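NANS (YJHS), A 9-O-acetyl N-acetylneuraminic acid esterase (Escherichia coli O157:H7 EDL933, PDB 3PT5) probably removes the 9-O-acetyl group from 9-O-acetyl-N-acetylneuraminate, an alternative sialic acid, as an esterase of the SGNH hydrolase class. Local coordinates at residues A32-P40 with H78-M86; R131-G139 with W188-D199. One frame throughout, in Å; residues are numbered along the deposited sequence.

Overall arrangement
From the N terminus, the chain runs up strand 20-28 into the loop that holds 32-40, passes through strands 52-55 and 73-75, and comes back at 78-86, where interaction 1 closes the first excursion. It then continues through helix 107-114 and strand 122-130 into 131-139. After the small hairpin 144-150 and helix 162-176, strand 182-189 leads into 188-199, which closes interaction 2. The two contacts follow in series, neither nested nor crossed, with centres about 18 Å apart. They still touch where Gln84, Met33 and Tyr35 pack on Gly132, so the loops following strands 20-28, 73-75, 122-130 and 182-189 are packed against one another.

Interaction 1 (A32-P40 with H78-M86); sequences AMAYGEGLP and HCPHDVQDM
Met33, Ala34 and Tyr35 pack against Cys79, Pro80, Gln84 and Met86 in a buried, largely apolar loop-on-loop contact, joining the loop after strand 20-28 to the one after strand 73-75. Met86 meets all three of Met33, Ala34 and Tyr35. Its chain bends at chi2 and again at chi3 (-75°), and this curl carries the methyl over one face of the Tyr35 ring. A CH-pi contact results, CE 3.7 Å from the ring centroid and 16° off the normal, with SD oblique in a Met-aromatic contact. From the Tyr35 side of the contact, Met33 CE presses on Met86 CG at 3.4 Å, a tight fit. Ala34 CB nestles against Cys79 SG at 3.9 Å.

Tyr35 OH donates to Gln84 OE1 at 2.7 Å. It comes to the side of the C=O, at an angle of 105° and slightly tilted from the carbonyl plane, with ring and amide planes well inclined. Pro40 CB lies over the centre of the His78 ring, 3.6 Å from its centroid, and His78 NE2 is hydrogen-bonded to Tyr101 O. A water joins the two loops by accepting from Ala34 N and donating to Asp82 OD2 at 2.7 Å; a second donates to OD2 and, weakly, to Ala32 O, and Asp82 OD1 takes the backbone N of Cys130.

Tyr35 also touches Ser30, whose place after strand 20-28 in a Gly-Gln-Ser stretch is consistent with the nucleophile position of SGNH hydrolases. With OD1 held by an amide and OD2 accepting hydrogen bonds from two waters, Asp82 is probably a carboxylate, a buried polar group beside a mainly apolar interface.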
ATOM      1  N   ALA A  32       1.834  -4.234   0.835  1.00  8.84           N
ATOM      2  CA  ALA A  32       1.379  -2.978   0.235  1.00  9.77           C
ATOM      3  C   ALA A  32       1.319  -1.854   1.273  1.00 10.20           C
ATOM      4  O   ALA A  32       1.287  -0.681   0.913  1.00 11.10           O
ATOM      5  CB  ALA A  32       0.015  -3.143  -0.386  1.00  9.37           C
ATOM      6  N   MET A  33       1.300  -2.245   2.548  1.00 10.60           N
ATOM      7  CA  MET A  33       1.012  -1.308   3.627  1.00  9.16           C
ATOM      8  C   MET A  33       2.098  -1.314   4.693  1.00  9.08           C
ATOM      9  O   MET A  33       3.197  -1.786   4.467  1.00  9.52           O
ATOM     10  CB  MET A  33      -0.354  -1.639   4.231  1.00  9.39           C
ATOM     11  CG  MET A  33      -0.551  -3.090   4.609  1.00  9.50           C
ATOM     12  SD  MET A  33      -2.106  -3.353   5.487  1.00 11.03           S
ATOM     13  CE  MET A  33      -1.771  -2.493   7.037  1.00 11.69           C
ATOM     14  N   ALA A  34       1.787  -0.780   5.874  1.00  8.65           N
ATOM     15  CA  ALA A  34       2.802  -0.537   6.855  1.00  9.11           C
ATOM     16  C   ALA A  34       3.115  -1.791   7.671  1.00  9.41           C
ATOM     17  O   ALA A  34       2.568  -2.002   8.740  1.00  9.17           O
ATOM     18  CB  ALA A  34       2.339   0.621   7.778  1.00  9.62           C
ATOM     19  N   TYR A  35       3.997  -2.631   7.138  1.00  8.13           N
ATOM     20  CA  TYR A  35       4.511  -3.785   7.852  1.00  7.85           C
ATOM     21  C   TYR A  35       6.019  -3.709   8.066  1.00  8.17           C
ATOM     22  O   TYR A  35       6.601  -4.628   8.566  1.00  9.22           O
ATOM     23  CB  TYR A  35       4.098  -5.076   7.173  1.00  9.57           C
ATOM     24  CG  TYR A  35       2.769  -5.618   7.687  1.00  7.03           C
ATOM     25  CD1 TYR A  35       1.565  -5.002   7.326  1.00  7.12           C
ATOM     26  CD2 TYR A  35       2.711  -6.724   8.548  1.00  6.85           C
ATOM     27  CE1 TYR A  35       0.361  -5.499   7.750  1.00  8.92           C
ATOM     28  CE2 TYR A  35       1.493  -7.223   8.988  1.00 10.33           C
ATOM     29  CZ  TYR A  35       0.322  -6.594   8.588  1.00 10.20           C
ATOM     30  OH  TYR A  35      -0.892  -7.126   9.044  1.00 13.40           O
ATOM     31  N   GLY A  36       6.641  -2.574   7.734  1.00  7.89           N
ATOM     32  CA  GLY A  36       8.041  -2.359   8.124  1.00  7.98           C
ATOM     33  C   GLY A  36       8.171  -2.190   9.624  1.00  8.41           C
ATOM     34  O   GLY A  36       7.494  -1.335  10.215  1.00  8.64           O
ATOM     35  N   GLU A  37       9.035  -3.002  10.243  1.00  8.08           N
ATOM     36  CA  GLU A  37       9.170  -2.991  11.719  1.00  7.93           C
ATOM     37  C   GLU A  37      10.261  -2.073  12.267  1.00  8.48           C
ATOM     38  O   GLU A  37      10.297  -1.822  13.482  1.00  8.29           O
ATOM     39  CB  GLU A  37       9.340  -4.416  12.256  1.00  7.94           C
ATOM     40  CG  GLU A  37       8.057  -5.201  12.252  1.00  6.96           C
ATOM     41  CD  GLU A  37       8.263  -6.661  12.613  1.00  8.61           C
ATOM     42  OE1 GLU A  37       9.424  -7.128  12.830  1.00 11.01           O
ATOM     43  OE2 GLU A  37       7.247  -7.351  12.710  1.00 11.19           O
ATOM     44  N   GLY A  38      11.166  -1.581  11.412  1.00  7.70           N
ATOM     45  CA  GLY A  38      12.155  -0.633  11.852  1.00  9.04           C
ATOM     46  C   GLY A  38      11.530   0.729  12.155  1.00  9.72           C
ATOM     47  O   GLY A  38      10.491   1.096  11.601  1.00  8.81           O
ATOM     48  N   LEU A  39      12.220   1.472  13.014  1.00  9.71           N
ATOM     49  CA  LEU A  39      11.742   2.743  13.562  1.00  9.81           C
ATOM     50  C   LEU A  39      11.357   3.783  12.489  1.00  9.64           C
ATOM     51  O   LEU A  39      12.099   3.978  11.543  1.00  9.76           O
ATOM     52  CB  LEU A  39      12.859   3.316  14.442  1.00 10.15           C
ATOM     53  CG  LEU A  39      12.490   4.457  15.395  1.00 12.88           C
ATOM     54  CD1 LEU A  39      11.425   4.017  16.431  1.00 14.43           C
ATOM     55  CD2 LEU A  39      13.756   4.922  16.076  1.00 15.16           C
ATOM     56  N   PRO A  40      10.181   4.449  12.641  1.00  9.98           N
ATOM     57  CA  PRO A  40       9.860   5.583  11.760  1.00 10.56           C
ATOM     58  C   PRO A  40      10.832   6.733  11.965  1.00 12.04           C
ATOM     59  O   PRO A  40      11.375   6.895  13.061  1.00 11.90           O
ATOM     60  CB  PRO A  40       8.458   6.021  12.237  1.00 10.80           C
ATOM     61  CG  PRO A  40       7.924   4.814  13.031  1.00 10.99           C
ATOM     62  CD  PRO A  40       9.158   4.276  13.684  1.00 10.39           C
ATOM     63  N   HIS A  78       3.825   7.895   7.623  1.00 11.31           N
ATOM     64  CA  HIS A  78       4.471   6.580   7.432  1.00 10.00           C
ATOM     65  C   HIS A  78       3.576   5.381   7.720  1.00 11.17           C
ATOM     66  O   HIS A  78       3.873   4.263   7.284  1.00  9.65           O
ATOM     67  CB  HIS A  78       5.726   6.498   8.282  1.00 10.78           C
ATOM     68  CG  HIS A  78       5.438   6.573   9.746  1.00 11.36           C
ATOM     69  ND1 HIS A  78       5.352   7.780  10.417  1.00 12.11           N
ATOM     70  CD2 HIS A  78       5.186   5.608  10.664  1.00 12.09           C
ATOM     71  CE1 HIS A  78       5.062   7.545  11.690  1.00  9.70           C
ATOM     72  NE2 HIS A  78       4.944   6.242  11.865  1.00 10.74           N
ATOM     73  N   CYS A  79       2.466   5.608   8.430  1.00 10.69           N
ATOM     74  CA  CYS A  79       1.567   4.511   8.794  1.00 11.34           C
ATOM     75  C   CYS A  79       0.140   4.856   8.391  1.00 11.70           C
ATOM     76  O   CYS A  79      -0.597   5.430   9.193  1.00 11.51           O
ATOM     77  CB  CYS A  79       1.679   4.221  10.298  1.00 11.16           C
ATOM     78  SG  CYS A  79       0.934   2.654  10.754  1.00 12.95           S
ATOM     79  N   PRO A  80      -0.235   4.574   7.125  1.00 11.49           N
ATOM     80  CA  PRO A  80      -1.479   5.099   6.561  1.00 11.27           C
ATOM     81  C   PRO A  80      -2.773   4.467   7.072  1.00 11.11           C
ATOM     82  O   PRO A  80      -2.781   3.490   7.821  1.00 11.59           O
ATOM     83  CB  PRO A  80      -1.330   4.785   5.047  1.00 11.84           C
ATOM     84  CG  PRO A  80       0.135   4.641   4.810  1.00 11.73           C
ATOM     85  CD  PRO A  80       0.606   3.956   6.082  1.00 12.34           C
ATOM     86  N   HIS A  81      -3.878   5.038   6.595  1.00 10.60           N
ATOM     87  CA  HIS A  81      -5.225   4.677   6.958  1.00 11.19           C
ATOM     88  C   HIS A  81      -5.779   3.501   6.158  1.00 11.10           C
ATOM     89  O   HIS A  81      -6.851   3.554   5.581  1.00 11.78           O
ATOM     90  CB  HIS A  81      -6.106   5.913   6.838  1.00 10.51           C
ATOM     91  CG  HIS A  81      -6.059   6.804   8.043  1.00 11.67           C
ATOM     92  ND1 HIS A  81      -4.887   7.202   8.648  1.00 14.16           N
ATOM     93  CD2 HIS A  81      -7.065   7.362   8.761  1.00  9.90           C
ATOM     94  CE1 HIS A  81      -5.174   7.974   9.688  1.00 10.87           C
ATOM     95  NE2 HIS A  81      -6.488   8.092   9.767  1.00 14.65           N
ATOM     96  N   ASP A  82      -5.012   2.422   6.133  1.00 11.34           N
ATOM     97  CA  ASP A  82      -5.487   1.196   5.495  1.00 10.98           C
ATOM     98  C   ASP A  82      -6.595   0.554   6.322  1.00 11.31           C
ATOM     99  O   ASP A  82      -6.876   0.993   7.448  1.00 11.58           O
ATOM    100  CB  ASP A  82      -4.288   0.276   5.265  1.00 11.68           C
ATOM    101  CG  ASP A  82      -3.353   0.806   4.135  1.00 14.14           C
ATOM    102  OD1 ASP A  82      -3.815   0.848   2.975  1.00 15.03           O
ATOM    103  OD2 ASP A  82      -2.172   1.175   4.395  1.00 14.91           O
ATOM    104  N   VAL A  83      -7.238  -0.479   5.772  1.00 10.96           N
ATOM    105  CA  VAL A  83      -8.334  -1.156   6.453  1.00 12.16           C
ATOM    106  C   VAL A  83      -7.862  -1.744   7.773  1.00 11.79           C
ATOM    107  O   VAL A  83      -8.593  -1.712   8.791  1.00 12.12           O
ATOM    108  CB  VAL A  83      -8.911  -2.281   5.567  1.00 12.05           C
ATOM    109  CG1 VAL A  83     -10.108  -2.935   6.228  1.00 13.59           C
ATOM    110  CG2 VAL A  83      -9.267  -1.736   4.184  1.00 13.21           C
ATOM    111  N   GLN A  84      -6.647  -2.289   7.768  1.00 11.54           N
ATOM    112  CA  GLN A  84      -6.011  -2.690   9.011  1.00 11.98           C
ATOM    113  C   GLN A  84      -5.187  -1.569   9.635  1.00 12.32           C
ATOM    114  O   GLN A  84      -4.303  -0.992   8.988  1.00 12.43           O
ATOM    115  CB  GLN A  84      -5.123  -3.894   8.779  1.00 11.43           C
ATOM    116  CG  GLN A  84      -4.609  -4.487  10.063  1.00 11.17           C
ATOM    117  CD  GLN A  84      -3.600  -5.563   9.814  1.00 11.67           C
ATOM    118  OE1 GLN A  84      -3.135  -5.740   8.671  1.00  8.80           O
ATOM    119  NE2 GLN A  84      -3.212  -6.267  10.870  1.00 14.28           N
ATOM    120  N   ASP A  85      -5.457  -1.277  10.905  1.00 12.77           N
ATOM    121  CA  ASP A  85      -4.815  -0.171  11.608  1.00 11.02           C
ATOM    122  C   ASP A  85      -3.542  -0.632  12.312  1.00 11.18           C
ATOM    123  O   ASP A  85      -3.607  -1.401  13.285  1.00 11.13           O
ATOM    124  CB  ASP A  85      -5.829   0.406  12.627  1.00 11.70           C
ATOM    125  CG  ASP A  85      -5.320   1.637  13.367  1.00 12.98           C
ATOM    126  OD1 ASP A  85      -4.109   1.955  13.324  1.00 13.47           O
ATOM    127  OD2 ASP A  85      -6.164   2.289  14.045  1.00 15.05           O
ATOM    128  N   MET A  86      -2.384  -0.201  11.792  1.00 10.38           N
ATOM    129  CA  MET A  86      -1.090  -0.613  12.347  1.00  9.63           C
ATOM    130  C   MET A  86      -0.461   0.443  13.259  1.00  9.60           C
ATOM    131  O   MET A  86       0.668   0.273  13.717  1.00 10.19           O
ATOM    132  CB  MET A  86      -0.096  -0.938  11.206  1.00  9.68           C
ATOM    133  CG  MET A  86      -0.562  -2.006  10.200  1.00 11.39           C
ATOM    134  SD  MET A  86      -0.950  -3.598  10.946  1.00 12.27           S
ATOM    135  CE  MET A  86       0.717  -4.183  11.244  1.00 11.99           C
TER
HETATM  136  O   HOH W   1      -0.483   1.748   2.382  1.00 22.08           O
HETATM  137  O   HOH W   2      -0.726   0.759   6.677  1.00 12.07           O

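Interaction 2 (R131-G139 with W188-D199); sequences RGGSAFTAG and WMQGEFDLMTSD
With CG beside its own backbone N (chi1 -73°), Asp194 turns its carboxylate toward the backbone N-H groups of Phe136 and Thr137, while the Thr137 hydroxyl, tucked between backbone N and carbonyl carbon (chi1 70°), is brought to OD1. The two carboxylate oxygens use their syn lone pairs toward the backbone: OD2 takes Phe136 N at 2.9 Å in an almost linear bond (178°), and OD1 takes Thr137 N at 2.8 Å. On its anti side OD1 also accepts Thr137 OG1 at 2.6 Å, and that hydroxyl in turn receives Thr197 OG1 at 2.7 Å. Gln190 NE2 reaches OD2 at 3.0 Å from the anti side, tilted out of the carboxylate plane. Four donors thus fix the rotation of the buried group and satisfy both oxygens.

Gln190 OE1 lies at the edge of the Phe136 ring, and its hydrogen-bond partner is His203 NE2. Phe136 CE2 meets the edge of the Trp188 indole at CZ2, 3.9 Å away. At the outer end, Gly133 CA sits over one face of the Phe193 ring, 3.8 Å from its centroid, with Met196 CE over the opposite face.

The arrangement ties together the loops that leave the ends of parallel strands 122-130 and 182-189, on either side of strand 20-28. Such strand-end loops frame the active site in the alpha/beta fold of SGNH hydrolases.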
ATOM      1  N   ARG A 131      -5.207  -4.526   3.452  1.00 10.74           N
ATOM      2  CA  ARG A 131      -5.617  -5.304   4.607  1.00 11.67           C
ATOM      3  C   ARG A 131      -4.628  -6.465   4.743  1.00 10.46           C
ATOM      4  O   ARG A 131      -4.534  -7.306   3.866  1.00  9.91           O
ATOM      5  CB  ARG A 131      -7.079  -5.791   4.413  1.00 12.53           C
ATOM      6  CG  ARG A 131      -7.550  -6.842   5.440  1.00 15.34           C
ATOM      7  CD  ARG A 131      -7.419  -6.246   6.798  1.00 15.45           C
ATOM      8  NE  ARG A 131      -8.190  -6.899   7.851  1.00 17.20           N
ATOM      9  CZ  ARG A 131      -7.692  -7.747   8.740  1.00 19.57           C
ATOM     10  NH1 ARG A 131      -6.407  -8.085   8.716  1.00 20.97           N
ATOM     11  NH2 ARG A 131      -8.493  -8.239   9.683  1.00 20.44           N
ATOM     12  N   GLY A 132      -3.877  -6.497   5.837  1.00 10.20           N
ATOM     13  CA  GLY A 132      -2.977  -7.634   6.084  1.00 10.01           C
ATOM     14  C   GLY A 132      -3.778  -8.912   6.136  1.00 10.57           C
ATOM     15  O   GLY A 132      -4.913  -8.925   6.637  1.00 11.61           O
ATOM     16  N   GLY A 133      -3.200  -9.987   5.607  1.00 10.54           N
ATOM     17  CA  GLY A 133      -3.789 -11.321   5.659  1.00 12.80           C
ATOM     18  C   GLY A 133      -5.077 -11.451   4.883  1.00 13.06           C
ATOM     19  O   GLY A 133      -5.967 -12.232   5.256  1.00 15.66           O
ATOM     20  N   SER A 134      -5.182 -10.685   3.812  1.00 11.46           N
ATOM     21  CA  SER A 134      -6.337 -10.743   2.931  1.00 11.13           C
ATOM     22  C   SER A 134      -6.002 -11.593   1.700  1.00 11.04           C
ATOM     23  O   SER A 134      -4.822 -11.789   1.339  1.00 12.74           O
ATOM     24  CB  SER A 134      -6.804  -9.321   2.567  1.00 10.26           C
ATOM     25  OG  SER A 134      -5.776  -8.637   1.878  1.00 11.93           O
ATOM     26  N   ALA A 135      -7.039 -12.130   1.061  1.00 11.47           N
ATOM     27  CA  ALA A 135      -6.827 -13.090  -0.023  1.00 10.55           C
ATOM     28  C   ALA A 135      -8.063 -13.234  -0.885  1.00 11.27           C
ATOM     29  O   ALA A 135      -9.122 -12.814  -0.483  1.00 11.08           O
ATOM     30  CB  ALA A 135      -6.461 -14.454   0.551  1.00 11.21           C
ATOM     31  N   PHE A 136      -7.897 -13.872  -2.037  1.00 11.97           N
ATOM     32  CA  PHE A 136      -9.051 -14.234  -2.865  1.00 12.21           C
ATOM     33  C   PHE A 136      -9.634 -15.576  -2.503  1.00 12.70           C
ATOM     34  O   PHE A 136     -10.829 -15.809  -2.739  1.00 13.08           O
ATOM     35  CB  PHE A 136      -8.673 -14.244  -4.344  1.00 11.76           C
ATOM     36  CG  PHE A 136      -8.490 -12.863  -4.922  1.00 11.89           C
ATOM     37  CD1 PHE A 136      -9.582 -12.119  -5.393  1.00 10.42           C
ATOM     38  CD2 PHE A 136      -7.221 -12.283  -4.965  1.00 12.09           C
ATOM     39  CE1 PHE A 136      -9.395 -10.840  -5.924  1.00 11.96           C
ATOM     40  CE2 PHE A 136      -7.026 -10.987  -5.486  1.00 10.65           C
ATOM     41  CZ  PHE A 136      -8.122 -10.268  -5.972  1.00 11.95           C
ATOM     42  N   THR A 137      -8.798 -16.454  -1.952  1.00 12.85           N
ATOM     43  CA  THR A 137      -9.211 -17.849  -1.719  1.00 14.43           C
ATOM     44  C   THR A 137      -9.429 -18.246  -0.254  1.00 14.54           C
ATOM     45  O   THR A 137      -9.701 -19.423   0.055  1.00 16.35           O
ATOM     46  CB  THR A 137      -8.279 -18.856  -2.469  1.00 14.52           C
ATOM     47  OG1 THR A 137      -6.963 -18.892  -1.875  1.00 14.38           O
ATOM     48  CG2 THR A 137      -8.158 -18.497  -3.946  1.00 16.51           C
ATOM     49  N   ALA A 138      -9.286 -17.274   0.652  1.00 15.42           N
ATOM     50  CA  ALA A 138      -9.467 -17.492   2.082  1.00 15.08           C
ATOM     51  C   ALA A 138      -9.697 -16.154   2.735  1.00 15.23           C
ATOM     52  O   ALA A 138      -9.243 -15.119   2.231  1.00 15.48           O
ATOM     53  CB  ALA A 138      -8.244 -18.150   2.674  1.00 14.76           C
ATOM     54  N   GLY A 139     -10.410 -16.163   3.857  1.00 15.05           N
ATOM     55  CA  GLY A 139     -10.583 -14.976   4.665  1.00 15.71           C
ATOM     56  C   GLY A 139     -12.047 -14.613   4.821  1.00 16.03           C
ATOM     57  O   GLY A 139     -12.817 -14.766   3.886  1.00 16.60           O
ATOM     58  N   TRP A 188      -0.762  -2.101  -6.390  1.00  9.70           N
ATOM     59  CA  TRP A 188      -1.342  -3.339  -5.859  1.00  9.66           C
ATOM     60  C   TRP A 188      -0.210  -4.258  -5.431  1.00 10.22           C
ATOM     61  O   TRP A 188       0.631  -4.566  -6.253  1.00  9.88           O
ATOM     62  CB  TRP A 188      -2.097  -4.009  -7.004  1.00  9.15           C
ATOM     63  CG  TRP A 188      -2.682  -5.330  -6.684  1.00  8.90           C
ATOM     64  CD1 TRP A 188      -2.204  -6.544  -7.085  1.00  9.38           C
ATOM     65  CD2 TRP A 188      -3.853  -5.601  -5.880  1.00  9.78           C
ATOM     66  NE1 TRP A 188      -3.014  -7.557  -6.600  1.00  7.43           N
ATOM     67  CE2 TRP A 188      -4.014  -7.007  -5.843  1.00  8.70           C
ATOM     68  CE3 TRP A 188      -4.760  -4.796  -5.164  1.00 10.84           C
ATOM     69  CZ2 TRP A 188      -5.063  -7.629  -5.148  1.00 11.97           C
ATOM     70  CZ3 TRP A 188      -5.804  -5.419  -4.462  1.00  9.86           C
ATOM     71  CH2 TRP A 188      -5.947  -6.819  -4.475  1.00  9.43           C
ATOM     72  N   MET A 189      -0.206  -4.732  -4.171  1.00  8.33           N
ATOM     73  CA  MET A 189       0.730  -5.784  -3.776  1.00  8.61           C
ATOM     74  C   MET A 189      -0.062  -6.777  -3.000  1.00  8.94           C
ATOM     75  O   MET A 189      -0.465  -6.504  -1.879  1.00  8.56           O
ATOM     76  CB  MET A 189       1.895  -5.270  -2.909  1.00  8.03           C
ATOM     77  CG  MET A 189       2.817  -4.407  -3.720  1.00 11.06           C
ATOM     78  SD  MET A 189       4.140  -3.625  -2.839  1.00 12.67           S
ATOM     79  CE  MET A 189       5.176  -5.024  -2.437  1.00 11.13           C
ATOM     80  N   GLN A 190      -0.307  -7.918  -3.633  1.00  8.99           N
ATOM     81  CA  GLN A 190      -1.137  -8.950  -3.051  1.00  9.23           C
ATOM     82  C   GLN A 190      -0.832 -10.284  -3.706  1.00  8.95           C
ATOM     83  O   GLN A 190      -0.452 -10.349  -4.877  1.00 10.47           O
ATOM     84  CB  GLN A 190      -2.594  -8.597  -3.280  1.00  9.41           C
ATOM     85  CG  GLN A 190      -3.571  -9.403  -2.451  1.00  9.18           C
ATOM     86  CD  GLN A 190      -3.884 -10.744  -3.063  1.00  9.88           C
ATOM     87  OE1 GLN A 190      -3.889 -10.879  -4.274  1.00 13.59           O
ATOM     88  NE2 GLN A 190      -4.174 -11.743  -2.222  1.00 10.99           N
ATOM     89  N   GLY A 191      -0.985 -11.341  -2.920  1.00  9.20           N
ATOM     90  CA  GLY A 191      -0.873 -12.700  -3.431  1.00  9.42           C
ATOM     91  C   GLY A 191      -0.388 -13.674  -2.398  1.00  8.85           C
ATOM     92  O   GLY A 191      -0.677 -14.878  -2.476  1.00 10.07           O
ATOM     93  N   GLU A 192       0.345 -13.156  -1.411  1.00  9.26           N
ATOM     94  CA  GLU A 192       1.073 -14.004  -0.445  1.00  9.84           C
ATOM     95  C   GLU A 192       0.196 -15.104   0.154  1.00  9.80           C
ATOM     96  O   GLU A 192       0.588 -16.264   0.159  1.00 10.41           O
ATOM     97  CB  GLU A 192       1.582 -13.152   0.705  1.00  9.66           C
ATOM     98  CG  GLU A 192       2.833 -12.317   0.378  1.00 10.21           C
ATOM     99  CD  GLU A 192       2.532 -10.945  -0.209  1.00  8.99           C
ATOM    100  OE1 GLU A 192       1.365 -10.616  -0.494  1.00 10.01           O
ATOM    101  OE2 GLU A 192       3.524 -10.166  -0.407  1.00 10.52           O
ATOM    102  N   PHE A 193      -0.952 -14.734   0.710  1.00  9.31           N
ATOM    103  CA  PHE A 193      -1.776 -15.772   1.391  1.00 10.85           C
ATOM    104  C   PHE A 193      -2.354 -16.761   0.400  1.00 10.86           C
ATOM    105  O   PHE A 193      -2.503 -17.957   0.708  1.00 12.43           O
ATOM    106  CB  PHE A 193      -2.865 -15.155   2.264  1.00 10.92           C
ATOM    107  CG  PHE A 193      -2.402 -14.838   3.654  1.00 10.79           C
ATOM    108  CD1 PHE A 193      -1.073 -14.492   3.903  1.00 12.34           C
ATOM    109  CD2 PHE A 193      -3.289 -14.894   4.723  1.00 11.26           C
ATOM    110  CE1 PHE A 193      -0.643 -14.209   5.179  1.00 15.07           C
ATOM    111  CE2 PHE A 193      -2.853 -14.619   6.010  1.00 11.45           C
ATOM    112  CZ  PHE A 193      -1.544 -14.282   6.242  1.00 12.53           C
ATOM    113  N   ASP A 194      -2.658 -16.282  -0.789  1.00 11.89           N
ATOM    114  CA  ASP A 194      -3.168 -17.184  -1.842  1.00 11.90           C
ATOM    115  C   ASP A 194      -2.128 -18.220  -2.294  1.00 12.34           C
ATOM    116  O   ASP A 194      -2.497 -19.298  -2.757  1.00 13.83           O
ATOM    117  CB  ASP A 194      -3.741 -16.399  -3.024  1.00 12.08           C
ATOM    118  CG  ASP A 194      -5.080 -15.748  -2.693  1.00 12.42           C
ATOM    119  OD1 ASP A 194      -6.016 -16.467  -2.254  1.00 14.49           O
ATOM    120  OD2 ASP A 194      -5.220 -14.525  -2.877  1.00 13.24           O
ATOM    121  N   LEU A 195      -0.845 -17.911  -2.138  1.00 13.22           N
ATOM    122  CA  LEU A 195       0.216 -18.868  -2.450  1.00 12.95           C
ATOM    123  C   LEU A 195       0.120 -20.139  -1.630  1.00 13.23           C
ATOM    124  O   LEU A 195       0.615 -21.188  -2.038  1.00 14.30           O
ATOM    125  CB  LEU A 195       1.589 -18.276  -2.176  1.00 12.29           C
ATOM    126  CG  LEU A 195       2.032 -17.060  -2.965  1.00 12.53           C
ATOM    127  CD1 LEU A 195       3.328 -16.514  -2.349  1.00 11.05           C
ATOM    128  CD2 LEU A 195       2.247 -17.439  -4.395  1.00 11.92           C
ATOM    129  N   MET A 196      -0.475 -20.032  -0.446  1.00 12.50           N
ATOM    130  CA  MET A 196      -0.503 -21.125   0.519  1.00 13.03           C
ATOM    131  C   MET A 196      -1.669 -22.072   0.351  1.00 13.83           C
ATOM    132  O   MET A 196      -1.638 -23.172   0.898  1.00 13.10           O
ATOM    133  CB  MET A 196      -0.544 -20.555   1.940  1.00 13.02           C
ATOM    134  CG  MET A 196       0.705 -19.804   2.294  1.00 13.91           C
ATOM    135  SD  MET A 196       0.733 -19.402   4.041  1.00 18.15           S
ATOM    136  CE  MET A 196      -0.179 -17.909   4.063  1.00 19.78           C
ATOM    137  N   THR A 197      -2.724 -21.622  -0.342  1.00 14.27           N
ATOM    138  CA  THR A 197      -3.979 -22.392  -0.343  1.00 15.08           C
ATOM    139  C   THR A 197      -3.961 -23.449  -1.445  1.00 16.83           C
ATOM    140  O   THR A 197      -3.210 -23.341  -2.426  1.00 16.68           O
ATOM    141  CB  THR A 197      -5.275 -21.518  -0.452  1.00 15.39           C
ATOM    142  OG1 THR A 197      -5.443 -21.075  -1.800  1.00 17.34           O
ATOM    143  CG2 THR A 197      -5.239 -20.309   0.469  1.00 14.37           C
ATOM    144  N   SER A 198      -4.787 -24.473  -1.276  1.00 18.09           N
ATOM    145  CA  SER A 198      -4.863 -25.539  -2.281  1.00 19.93           C
ATOM    146  C   SER A 198      -5.526 -24.986  -3.550  1.00 20.71           C
ATOM    147  O   SER A 198      -5.358 -25.540  -4.645  1.00 21.60           O
ATOM    148  CB  SER A 198      -5.625 -26.756  -1.740  1.00 19.74           C
ATOM    149  OG  SER A 198      -6.984 -26.438  -1.526  1.00 23.66           O
ATOM    150  N   ASP A 199      -6.243 -23.880  -3.402  1.00 20.71           N
ATOM    151  CA  ASP A 199      -6.912 -23.221  -4.531  1.00 20.65           C
ATOM    152  C   ASP A 199      -6.126 -22.044  -5.159  1.00 19.93           C
ATOM    153  O   ASP A 199      -6.716 -21.157  -5.780  1.00 19.43           O
ATOM    154  CB  ASP A 199      -8.304 -22.778  -4.091  1.00 21.31           C
ATOM    155  CG  ASP A 199      -9.213 -22.476  -5.262  1.00 23.65           C
ATOM    156  OD1 ASP A 199      -9.135 -23.182  -6.298  1.00 26.16           O
ATOM    157  OD2 ASP A 199      -9.991 -21.507  -5.143  1.00 28.30           O
TER